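Side-chain contacts in Alpha/beta hydrolase fold-3 domain protein (Sulfolobus islandicus, PDB 5LK6), which probably hydrolyses carboxylic esters as a heat-stable esterase or lipase of the alpha/beta-hydrolase fold: residues Y253-R256 with L257-A260; A215-D219 with F220-P224; L162-K165 with G166-L170; G294-L297 with R298-Y302; D124-D127 with A128-V132. One frame throughout, in Å; residues are numbered along the deposited sequence.

Contact 1 of 5, residues Y253-R256 with L257-A260; sequences YANR and LLQA
The isobutyl end of Leu257 lies over one face of the Tyr253 ring, one helical turn further along the chain. Their closest side-chain atoms are Leu257 CD1 and Tyr253 CE2, 3.7 Å apart, and the two side chains cross obliquely. Tyr253 holds its CG opposite the backbone N (chi1 -164°), which swings the ring alongside the helix and against Leu257. Beneath the pair runs the backbone bond from Leu257 N to Tyr253 O, 2.9 Å, and the turn continues from Leu258 N to Ala254 O, also 2.9 Å. At the last turn the bond from Ala260 N to Arg256 O is weak, and Ala260 is where the chain leaves helical geometry. Gln259 NE2 stands at the edge of the Arg256 guanidinium, near its plane but 4.2 Å from Arg256 NE. Tyr253 packs on Ala158 and Leu162 of helix 152-163 and on Pro224, while Ala254 and Leu257 rest on Ile238 of strand 236-241. Asn255 meets Pro2, and Leu258 meets Asn271, of the second subunit. Helix 247-259 is the crossover between strands 236-241 and 264-269 of a beta-alpha-beta unit. With an alanine at Tyr253, Leu257 CD1 loses its aromatic neighbour, and a gap would probably open toward helix 152-163. The chemistry is two-sided: apolar packing against the sheet and helix 152-163, with the exposed Arg256 and Gln259 on the outer side.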
# COMPACT_ATOMS: atom_id res chain seq x y z
N TYR A 253 -4.38 6.53 -15.56
CA TYR A 253 -4.18 5.23 -16.20
C TYR A 253 -4.86 4.12 -15.39
O TYR A 253 -5.61 3.34 -15.92
CB TYR A 253 -2.69 4.90 -16.42
CG TYR A 253 -2.46 3.77 -17.41
CD1 TYR A 253 -2.66 3.96 -18.77
CD2 TYR A 253 -1.99 2.53 -17.01
CE1 TYR A 253 -2.42 2.96 -19.68
CE2 TYR A 253 -1.74 1.53 -17.90
CZ TYR A 253 -1.98 1.74 -19.23
OH TYR A 253 -1.77 0.74 -20.15
N ALA A 254 -4.66 4.12 -14.10
CA ALA A 254 -5.44 3.28 -13.21
C ALA A 254 -6.95 3.32 -13.45
O ALA A 254 -7.60 2.30 -13.62
CB ALA A 254 -5.16 3.66 -11.76
N ASN A 255 -7.51 4.51 -13.45
CA ASN A 255 -8.93 4.67 -13.70
C ASN A 255 -9.41 4.18 -15.05
O ASN A 255 -10.47 3.57 -15.12
CB ASN A 255 -9.34 6.11 -13.47
CG ASN A 255 -9.64 6.38 -12.01
OD1 ASN A 255 -10.50 5.78 -11.45
ND2 ASN A 255 -8.91 7.28 -11.41
N ARG A 256 -8.62 4.41 -16.08
CA ARG A 256 -8.94 3.95 -17.42
C ARG A 256 -8.88 2.44 -17.55
O ARG A 256 -9.72 1.85 -18.24
CB ARG A 256 -8.02 4.59 -18.47
CG ARG A 256 -8.42 6.02 -18.83
CD ARG A 256 -9.15 6.09 -20.19
NE ARG A 256 -9.77 7.43 -20.34
CZ ARG A 256 -9.12 8.61 -20.60
NH1 ARG A 256 -7.78 8.68 -20.80
NH2 ARG A 256 -9.84 9.76 -20.68
N LEU A 257 -7.90 1.80 -16.88
CA LEU A 257 -7.86 0.36 -16.83
C LEU A 257 -9.10 -0.15 -16.13
O LEU A 257 -9.81 -1.03 -16.67
CB LEU A 257 -6.63 -0.13 -16.11
CG LEU A 257 -5.31 0.04 -16.82
CD1 LEU A 257 -4.17 -0.43 -15.97
CD2 LEU A 257 -5.29 -0.79 -18.05
N LEU A 258 -9.41 0.42 -14.96
CA LEU A 258 -10.63 0.05 -14.23
C LEU A 258 -11.87 0.23 -15.10
O LEU A 258 -12.72 -0.65 -15.10
CB LEU A 258 -10.81 0.85 -12.96
CG LEU A 258 -9.93 0.48 -11.76
CD1 LEU A 258 -10.10 1.57 -10.69
CD2 LEU A 258 -10.29 -0.88 -11.21
N GLN A 259 -11.95 1.32 -15.86
CA GLN A 259 -13.11 1.54 -16.71
C GLN A 259 -13.22 0.46 -17.83
O GLN A 259 -14.28 0.14 -18.27
CB GLN A 259 -13.08 2.97 -17.27
CG GLN A 259 -14.34 3.39 -18.05
CD GLN A 259 -14.31 4.82 -18.69
OE1 GLN A 259 -15.29 5.59 -18.59
NE2 GLN A 259 -13.21 5.14 -19.40
N ALA A 260 -12.13 -0.14 -18.26
CA ALA A 260 -12.19 -1.18 -19.28
C ALA A 260 -12.21 -2.58 -18.68
O ALA A 260 -11.81 -3.57 -19.33
CB ALA A 260 -10.97 -1.02 -20.20

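Contact 2 of 5, residues A215-D219 with F220-P224; sequences ADLLD and FRFSP. With SO4 (sulfate ion), chain E.
Asp219 OD1 accepts two bonds from Arg221, one from the backbone N and one from NE, each 3.0 Å. The first closes an Asx turn, laid over a type I beta turn in which Phe222 N bonds to Asp219 O, in the loop between helix 200-210 and strand 236-241. The two donors use different sides of OD1: Arg221 N takes the anti lone pair, and NE arrives on the syn side. Asp219 OD2 completes a side-on salt bridge with Arg221 NH2, 2.7 Å, the carboxylate and guanidinium planes standing 28° apart. Asp219 sets its carboxylate there by keeping CG opposite its own N (chi1 -174°). Its carbonyl oxygen is doubly used: Ser223 N lies in the carbonyl plane, whereas Phe222 N sits above it. Leu217 CD2 and Phe222 CE2 meet at 3.8 Å. Phe220 and Arg221 pack on Leu163 and Val159 of helix 152-163. Arg212 pairs with Asp216 and also binds the sulfate, probably a crystallisation ion, at the edge of the Arg221 guanidinium. Pinned by the carboxylate, the Arg221 guanidinium donates NH1 to sulfate O2 at 3.0 Å and NH2 to sulfate O3. Ser223 OG gives its hydrogen to Leu217 O over 2.9 Å, 23° from that carbonyl's plane.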
# COMPACT_ATOMS: atom_id res chain seq x y z
N ALA A 215 5.46 13.78 -33.08
CA ALA A 215 4.57 12.69 -33.44
C ALA A 215 4.68 11.50 -32.45
O ALA A 215 3.69 10.78 -32.26
CB ALA A 215 4.81 12.23 -34.87
N ASP A 216 5.85 11.30 -31.86
CA ASP A 216 6.03 10.19 -30.99
C ASP A 216 5.25 10.39 -29.69
O ASP A 216 4.87 9.41 -29.07
CB ASP A 216 7.53 9.92 -30.69
CG ASP A 216 8.30 9.39 -31.90
OD1 ASP A 216 7.66 8.83 -32.82
OD2 ASP A 216 9.56 9.49 -31.87
N LEU A 217 4.96 11.64 -29.31
CA LEU A 217 4.11 11.91 -28.13
C LEU A 217 2.72 11.27 -28.22
O LEU A 217 2.11 11.01 -27.21
CB LEU A 217 3.98 13.42 -27.86
CG LEU A 217 5.27 14.23 -27.54
CD1 LEU A 217 5.08 15.74 -27.76
CD2 LEU A 217 5.75 13.97 -26.13
N LEU A 218 2.23 11.04 -29.43
CA LEU A 218 0.88 10.53 -29.65
C LEU A 218 0.86 9.08 -29.90
O LEU A 218 -0.20 8.54 -30.11
CB LEU A 218 0.20 11.21 -30.83
CG LEU A 218 0.20 12.70 -30.68
CD1 LEU A 218 -0.13 13.35 -32.02
CD2 LEU A 218 -0.72 13.16 -29.55
N ASP A 219 2.03 8.45 -29.92
CA ASP A 219 2.15 7.04 -30.20
C ASP A 219 1.92 6.28 -28.88
O ASP A 219 2.50 6.61 -27.82
CB ASP A 219 3.53 6.83 -30.78
CG ASP A 219 3.79 5.42 -31.26
OD1 ASP A 219 3.52 4.42 -30.56
OD2 ASP A 219 4.38 5.32 -32.36
N PHE A 220 1.08 5.26 -28.94
CA PHE A 220 0.69 4.53 -27.73
C PHE A 220 1.88 3.85 -27.05
O PHE A 220 1.83 3.59 -25.83
CB PHE A 220 -0.47 3.54 -28.00
CG PHE A 220 -0.04 2.23 -28.60
CD1 PHE A 220 0.36 1.17 -27.78
CD2 PHE A 220 -0.03 2.04 -30.00
CE1 PHE A 220 0.78 -0.04 -28.36
CE2 PHE A 220 0.35 0.83 -30.57
CZ PHE A 220 0.76 -0.21 -29.75
N ARG A 221 2.95 3.57 -27.79
CA ARG A 221 4.14 2.96 -27.18
C ARG A 221 4.97 3.95 -26.35
O ARG A 221 5.97 3.55 -25.71
CB ARG A 221 5.01 2.29 -28.22
CG ARG A 221 4.28 1.20 -29.00
CD ARG A 221 4.97 0.82 -30.31
NE ARG A 221 5.11 1.97 -31.20
CZ ARG A 221 5.99 2.09 -32.18
NH1 ARG A 221 6.89 1.16 -32.45
NH2 ARG A 221 6.02 3.24 -32.87
N PHE A 222 4.59 5.22 -26.41
CA PHE A 222 5.06 6.23 -25.47
C PHE A 222 3.95 6.75 -24.50
O PHE A 222 4.23 7.03 -23.31
CB PHE A 222 5.66 7.42 -26.22
CG PHE A 222 6.19 8.48 -25.31
CD1 PHE A 222 7.34 8.24 -24.57
CD2 PHE A 222 5.51 9.68 -25.13
CE1 PHE A 222 7.84 9.21 -23.69
CE2 PHE A 222 6.01 10.64 -24.25
CZ PHE A 222 7.16 10.40 -23.52
N SER A 223 2.72 6.89 -25.02
CA SER A 223 1.56 7.31 -24.27
C SER A 223 0.54 6.19 -24.21
O SER A 223 -0.46 6.23 -24.90
CB SER A 223 0.96 8.61 -24.85
OG SER A 223 1.84 9.72 -24.68
N PRO A 224 0.75 5.21 -23.34
CA PRO A 224 -0.16 4.12 -23.30
C PRO A 224 -1.58 4.52 -23.00
O PRO A 224 -2.52 3.84 -23.46
CB PRO A 224 0.38 3.22 -22.20
CG PRO A 224 1.45 3.98 -21.55
CD PRO A 224 1.95 4.92 -22.56
S SO4 E . 8.46 3.06 -35.82
O1 SO4 E . 9.92 3.19 -35.76
O2 SO4 E . 8.17 1.71 -35.16
O3 SO4 E . 7.86 4.33 -35.26
O4 SO4 E . 7.93 3.13 -37.18

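Contact 3 of 5, residues L162-K165 with G166-L170; sequences LLSK and GKLNL
The flat peptide carbonyl of Ser164 receives two backbone donors from different directions. Leu168 N lies in the carbonyl plane, 3.0 Å from Ser164 O, while Lys167 N, also 3.0 Å from Ser164 O, stands 44° out of that plane and off the lone pairs. One oxygen thus accepts from both amides where the chain turns back. The Ser164 side chain faces two leucines of the returning chain: its OG is 3.4 Å from Leu168 CD2 and 3.8 Å from Leu170 CD1, and its CB packs on Leu168 CB. With OG turned beside its own backbone N (chi1 -68°), the hydroxyl reaches back to the carbonyl of Val160, a hydrogen bond that satisfies this buried polar atom despite its apolar neighbours. Lys165 runs the other way, to a salt bridge with Asp229. Leu168 goes on to touch Asn130 and Tyr133 of helix 120-133, and Leu170 packs on Pro234. Gly166 has a positive phi of 70°, a conformation favoured by glycine. Residues Ser164 to Lys167 therefore form a type II beta turn with glycine at its third position, the tight exit by which helix 152-163 hands the chain on toward strand 173-176 of the alpha/beta-hydrolase sheet.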
# COMPACT_ATOMS: atom_id res chain seq x y z
N LEU A 162 0.34 -3.96 -23.14
CA LEU A 162 -0.48 -3.65 -24.30
C LEU A 162 -0.07 -4.46 -25.55
O LEU A 162 -0.91 -5.11 -26.16
CB LEU A 162 -0.40 -2.16 -24.59
CG LEU A 162 -1.45 -1.32 -23.88
CD1 LEU A 162 -1.01 0.15 -23.72
CD2 LEU A 162 -2.76 -1.44 -24.65
N LEU A 163 1.21 -4.38 -25.91
CA LEU A 163 1.78 -5.14 -27.03
C LEU A 163 1.63 -6.66 -26.92
O LEU A 163 1.72 -7.36 -27.91
CB LEU A 163 3.28 -4.83 -27.10
CG LEU A 163 3.69 -3.42 -27.60
CD1 LEU A 163 5.20 -3.19 -27.52
CD2 LEU A 163 3.16 -3.18 -29.00
N SER A 164 1.46 -7.15 -25.70
CA SER A 164 1.32 -8.55 -25.38
C SER A 164 -0.09 -9.05 -25.44
O SER A 164 -0.28 -10.26 -25.35
CB SER A 164 1.84 -8.83 -23.97
OG SER A 164 3.24 -8.66 -23.91
N LYS A 165 -1.09 -8.18 -25.58
CA LYS A 165 -2.48 -8.60 -25.65
C LYS A 165 -2.71 -9.61 -26.81
O LYS A 165 -2.35 -9.32 -27.92
CB LYS A 165 -3.40 -7.38 -25.81
CG LYS A 165 -4.85 -7.61 -25.42
CD LYS A 165 -5.75 -6.44 -25.80
CE LYS A 165 -7.11 -7.00 -26.19
NZ LYS A 165 -8.09 -5.93 -26.53
N GLY A 166 -3.26 -10.79 -26.51
CA GLY A 166 -3.43 -11.89 -27.50
C GLY A 166 -2.17 -12.61 -28.00
O GLY A 166 -2.19 -13.27 -29.03
N LYS A 167 -1.04 -12.41 -27.32
CA LYS A 167 0.19 -13.10 -27.64
C LYS A 167 0.77 -13.78 -26.41
O LYS A 167 1.38 -14.81 -26.53
CB LYS A 167 1.27 -12.14 -28.12
CG LYS A 167 1.07 -11.36 -29.43
CD LYS A 167 2.43 -11.25 -30.20
CE LYS A 167 2.63 -9.97 -31.02
NZ LYS A 167 1.37 -9.57 -31.69
N LEU A 168 0.64 -13.16 -25.24
CA LEU A 168 1.28 -13.60 -24.01
C LEU A 168 0.25 -13.49 -22.90
O LEU A 168 -0.40 -12.46 -22.80
CB LEU A 168 2.41 -12.62 -23.69
CG LEU A 168 3.85 -12.95 -24.02
CD1 LEU A 168 3.99 -13.54 -25.40
CD2 LEU A 168 4.73 -11.72 -23.90
N ASN A 169 0.13 -14.49 -22.03
CA ASN A 169 -0.69 -14.35 -20.81
C ASN A 169 0.19 -13.97 -19.66
O ASN A 169 0.72 -14.82 -18.97
CB ASN A 169 -1.51 -15.60 -20.51
CG ASN A 169 -2.33 -16.03 -21.72
OD1 ASN A 169 -2.44 -17.21 -22.01
ND2 ASN A 169 -2.88 -15.04 -22.47
N LEU A 170 0.36 -12.67 -19.48
CA LEU A 170 1.07 -12.13 -18.32
C LEU A 170 0.18 -12.26 -17.07
O LEU A 170 -1.03 -12.04 -17.12
CB LEU A 170 1.50 -10.67 -18.60
CG LEU A 170 2.45 -10.57 -19.79
CD1 LEU A 170 2.70 -9.14 -20.23
CD2 LEU A 170 3.75 -11.33 -19.49

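Contact 4 of 5, residues G294-L297 with R298-Y302; sequences GSVL and RRTFY. With SO4 (sulfate ion), chain F; SO4 (sulfate ion), chain H.
The last turns of the C-terminal helix 285-302 are tied by regular i to i+4 backbone bonds, among them Arg298 N to Gly294 O at 2.8 Å and Phe301 N to Leu297 O at 2.9 Å. On the inner side Leu297 and Phe301 lie alongside each other, pointing the same way, with Leu297 CD2 3.8 Å from Phe301 CE2. Both have CG beside the backbone N and opposite the carbonyl carbon, so that one turn of helix sets them next to each other. Phe301 CB in turn sits over the centre of the Tyr302 ring. Both Leu297 and Phe301 press on Ala146 of strand 144-150, packing this helix on the central sheet of the alpha/beta-hydrolase fold. The outer side is polar and meets the second subunit. There Arg299, bent at chi2 and chi3, forms salt bridges with Asp288 and Glu284 of that subunit, and Ser295 OG bonds to Ser291 O of its own chain. Arg298 instead runs straight out from CG to NE, its CG close beside Gly294 O, and gives NE to Ala100 O. Its guanidinium edge holds two sulfates, probably from the crystallisation liquor, both close to its plane. Arg298 NH2 bonds to O4 of sulfate F at 2.7 Å; Arg298 NH1 is shared, with O2 of sulfate F and O2 of sulfate H each 2.9 Å away.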
# COMPACT_ATOMS: atom_id res chain seq x y z
N GLY A 294 6.01 -7.25 -3.15
CA GLY A 294 6.35 -8.64 -2.88
C GLY A 294 5.12 -9.51 -2.51
O GLY A 294 4.89 -10.58 -3.09
N SER A 295 4.32 -9.02 -1.59
CA SER A 295 3.26 -9.81 -1.05
C SER A 295 2.09 -9.89 -2.07
O SER A 295 1.39 -10.89 -2.13
CB SER A 295 2.87 -9.34 0.39
OG SER A 295 2.34 -8.02 0.41
N VAL A 296 1.91 -8.88 -2.90
CA VAL A 296 0.96 -9.02 -3.99
C VAL A 296 1.45 -10.10 -4.98
O VAL A 296 0.67 -10.94 -5.37
CB VAL A 296 0.69 -7.66 -4.66
CG1 VAL A 296 0.03 -7.77 -6.01
CG2 VAL A 296 -0.19 -6.84 -3.78
N LEU A 297 2.72 -10.09 -5.35
CA LEU A 297 3.23 -11.12 -6.28
C LEU A 297 3.16 -12.54 -5.65
O LEU A 297 2.82 -13.50 -6.34
CB LEU A 297 4.67 -10.80 -6.76
CG LEU A 297 4.79 -9.70 -7.81
CD1 LEU A 297 6.21 -9.22 -7.96
CD2 LEU A 297 4.25 -10.17 -9.14
N ARG A 298 3.47 -12.67 -4.35
CA ARG A 298 3.32 -13.95 -3.67
C ARG A 298 1.90 -14.50 -3.79
O ARG A 298 1.74 -15.68 -4.07
CB ARG A 298 3.72 -13.88 -2.22
CG ARG A 298 5.22 -13.89 -2.01
CD ARG A 298 5.55 -14.06 -0.55
NE ARG A 298 6.84 -13.48 -0.19
CZ ARG A 298 7.47 -13.65 0.99
NH1 ARG A 298 6.98 -14.43 1.95
NH2 ARG A 298 8.65 -13.07 1.17
N ARG A 299 0.87 -13.67 -3.64
CA ARG A 299 -0.47 -14.14 -3.81
C ARG A 299 -0.71 -14.60 -5.25
O ARG A 299 -1.26 -15.68 -5.43
CB ARG A 299 -1.55 -13.13 -3.42
CG ARG A 299 -1.65 -12.87 -1.91
CD ARG A 299 -3.10 -12.57 -1.50
NE ARG A 299 -3.90 -11.91 -2.55
CZ ARG A 299 -3.84 -10.61 -2.90
NH1 ARG A 299 -2.97 -9.72 -2.30
NH2 ARG A 299 -4.67 -10.19 -3.88
N THR A 300 -0.30 -13.83 -6.25
CA THR A 300 -0.81 -14.14 -7.56
C THR A 300 0.03 -15.31 -8.12
O THR A 300 -0.47 -16.05 -8.93
CB THR A 300 -1.03 -12.93 -8.52
OG1 THR A 300 -0.08 -12.93 -9.59
CG2 THR A 300 -1.00 -11.59 -7.79
N PHE A 301 1.25 -15.53 -7.64
CA PHE A 301 2.03 -16.69 -8.09
C PHE A 301 1.77 -17.98 -7.30
O PHE A 301 1.72 -19.05 -7.88
CB PHE A 301 3.52 -16.41 -8.01
CG PHE A 301 4.06 -15.48 -9.08
CD1 PHE A 301 3.63 -15.57 -10.42
CD2 PHE A 301 5.08 -14.54 -8.75
CE1 PHE A 301 4.18 -14.74 -11.40
CE2 PHE A 301 5.59 -13.72 -9.70
CZ PHE A 301 5.15 -13.82 -11.03
N TYR A 302 1.60 -17.90 -5.99
CA TYR A 302 1.45 -19.08 -5.14
C TYR A 302 0.08 -19.20 -4.37
O TYR A 302 0.05 -19.71 -3.30
CB TYR A 302 2.67 -19.11 -4.19
CG TYR A 302 4.00 -18.72 -4.86
CD1 TYR A 302 4.47 -19.40 -5.99
CD2 TYR A 302 4.81 -17.67 -4.36
CE1 TYR A 302 5.68 -19.05 -6.61
CE2 TYR A 302 6.03 -17.32 -4.99
CZ TYR A 302 6.45 -18.02 -6.13
OH TYR A 302 7.63 -17.75 -6.78
S SO4 F . 9.11 -14.08 4.79
O1 SO4 F . 10.54 -14.43 4.87
O2 SO4 F . 8.37 -15.35 4.38
O3 SO4 F . 8.70 -13.45 6.07
O4 SO4 F . 8.91 -12.95 3.86
S SO4 H . 3.93 -16.65 2.70
O1 SO4 H . 3.66 -17.49 3.91
O2 SO4 H . 5.37 -16.84 2.41
O3 SO4 H . 3.73 -15.26 3.09
O4 SO4 H . 3.01 -16.78 1.52

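Contact 5 of 5, residues D124-D127 with A128-V132; sequences DSFD and ATNWV
Thr129 folds its hydroxyl back on the helix to bond Ser125 O, with OG1 2.9 Å from that oxygen. The torsion responsible is chi1 of -64°, which places OG1 beside the threonine's own N and sends CG2 to the side opposite it. Ser125 O also takes the regular backbone bond from Thr129 N, 3.1 Å; the two donors come from opposite faces of the carbonyl plane, so the oxygen is doubly gripped. With a valine at Thr129 this carbonyl would probably keep the backbone donor but lose its second grip, leaving the oxygen less firmly held. One residue along, Phe126 and Asn130 both carry CG opposite N (chi1 -178° and -169°), and Asn130 OD1 comes within 4.3 Å of Phe126 CZ, obliquely to the ring. Beneath them Asn130 N is bonded to Phe126 O at 2.8 Å. All this belongs to helix 120-133, which packs on the sheet of the alpha/beta-hydrolase fold: Thr129 rests on Ile75 of strand 72-77, and Ala128 on Ile51 of strand 46-52. Trp131 shares the extended first torsion, but its indole leads away from Asp127 to lie on Ile49, Ile51 and Pro52. Asp127 and Asp124 both turn CG beside the backbone N, the first bonding Ser54 OG through OD2 and the second forming a salt bridge with Arg111. Ala128 CB lies 3.4 Å from Asp124 O, the oxygen that Ala128 N bonds.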
# COMPACT_ATOMS: atom_id res chain seq x y z
N ASP A 124 13.22 -3.70 -27.06
CA ASP A 124 14.01 -4.55 -26.17
C ASP A 124 13.18 -5.12 -25.01
O ASP A 124 13.28 -6.32 -24.69
CB ASP A 124 15.21 -3.79 -25.61
CG ASP A 124 16.29 -3.49 -26.66
OD1 ASP A 124 16.12 -3.89 -27.84
OD2 ASP A 124 17.32 -2.86 -26.31
N SER A 125 12.38 -4.28 -24.37
CA SER A 125 11.58 -4.69 -23.22
C SER A 125 10.56 -5.78 -23.62
O SER A 125 10.38 -6.75 -22.89
CB SER A 125 10.88 -3.49 -22.58
OG SER A 125 11.82 -2.62 -21.98
N PHE A 126 9.92 -5.62 -24.77
CA PHE A 126 9.04 -6.65 -25.31
C PHE A 126 9.75 -7.93 -25.70
O PHE A 126 9.30 -9.01 -25.39
CB PHE A 126 8.36 -6.16 -26.56
CG PHE A 126 7.39 -7.15 -27.14
CD1 PHE A 126 6.18 -7.41 -26.49
CD2 PHE A 126 7.68 -7.82 -28.34
CE1 PHE A 126 5.26 -8.33 -27.02
CE2 PHE A 126 6.77 -8.74 -28.88
CZ PHE A 126 5.56 -9.00 -28.22
N ASP A 127 10.83 -7.81 -26.45
CA ASP A 127 11.55 -8.98 -26.92
C ASP A 127 12.06 -9.83 -25.78
O ASP A 127 12.02 -11.04 -25.90
CB ASP A 127 12.74 -8.56 -27.80
CG ASP A 127 12.31 -8.06 -29.15
OD1 ASP A 127 11.11 -8.15 -29.46
OD2 ASP A 127 13.16 -7.55 -29.89
N ALA A 128 12.58 -9.18 -24.72
CA ALA A 128 12.99 -9.85 -23.47
C ALA A 128 11.79 -10.52 -22.79
O ALA A 128 11.87 -11.68 -22.42
CB ALA A 128 13.68 -8.89 -22.53
N THR A 129 10.67 -9.82 -22.67
CA THR A 129 9.50 -10.42 -22.07
C THR A 129 9.07 -11.68 -22.84
O THR A 129 8.81 -12.73 -22.25
CB THR A 129 8.34 -9.41 -21.96
OG1 THR A 129 8.75 -8.37 -21.07
CG2 THR A 129 7.07 -10.05 -21.40
N ASN A 130 9.04 -11.56 -24.15
CA ASN A 130 8.60 -12.62 -25.03
C ASN A 130 9.53 -13.82 -24.94
O ASN A 130 9.09 -14.97 -24.84
CB ASN A 130 8.55 -12.07 -26.43
CG ASN A 130 7.84 -12.99 -27.39
OD1 ASN A 130 6.61 -13.11 -27.44
ND2 ASN A 130 8.64 -13.59 -28.21
N TRP A 131 10.80 -13.54 -24.88
CA TRP A 131 11.76 -14.60 -24.80
C TRP A 131 11.73 -15.32 -23.46
O TRP A 131 11.78 -16.55 -23.43
CB TRP A 131 13.15 -14.07 -25.05
CG TRP A 131 14.20 -15.09 -25.07
CD1 TRP A 131 14.63 -15.83 -26.17
CD2 TRP A 131 15.01 -15.52 -23.95
NE1 TRP A 131 15.67 -16.66 -25.79
CE2 TRP A 131 15.93 -16.50 -24.45
CE3 TRP A 131 15.08 -15.15 -22.60
CZ2 TRP A 131 16.90 -17.12 -23.65
CZ3 TRP A 131 16.04 -15.79 -21.77
CH2 TRP A 131 16.94 -16.77 -22.31
N VAL A 132 11.68 -14.56 -22.36
CA VAL A 132 11.62 -15.15 -21.02
C VAL A 132 10.36 -16.05 -20.90
O VAL A 132 10.42 -17.15 -20.37
CB VAL A 132 11.69 -14.08 -19.91
CG1 VAL A 132 11.27 -14.65 -18.54
CG2 VAL A 132 13.07 -13.47 -19.85

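In the fold
Contacts 1, 2 and 3 converge on the end of helix 152-163: Leu162 CD1 touches Pro224 CB and Tyr253 OH, each at 3.7 Å. Contacts 3 and 5 are the nearest pair, their centres 11 Å apart, with Leu168 CD2 meeting Thr129 CG2 at 3.8 Å. Contact 4 stands apart, its nearest atoms about 7 Å from contact 3; like contact 1, it touches the second subunit. Helix 152-163 follows Ser151, the probable nucleophile of a Ser151-His274-Asp244 triad, on a likely nucleophile elbow; the Ser125 side chain of contact 5 lies near this elbow without touching it. Sulfates sit on arginines of contacts 2 and 4; the nearest atoms of these two contacts are about 19 Å apart.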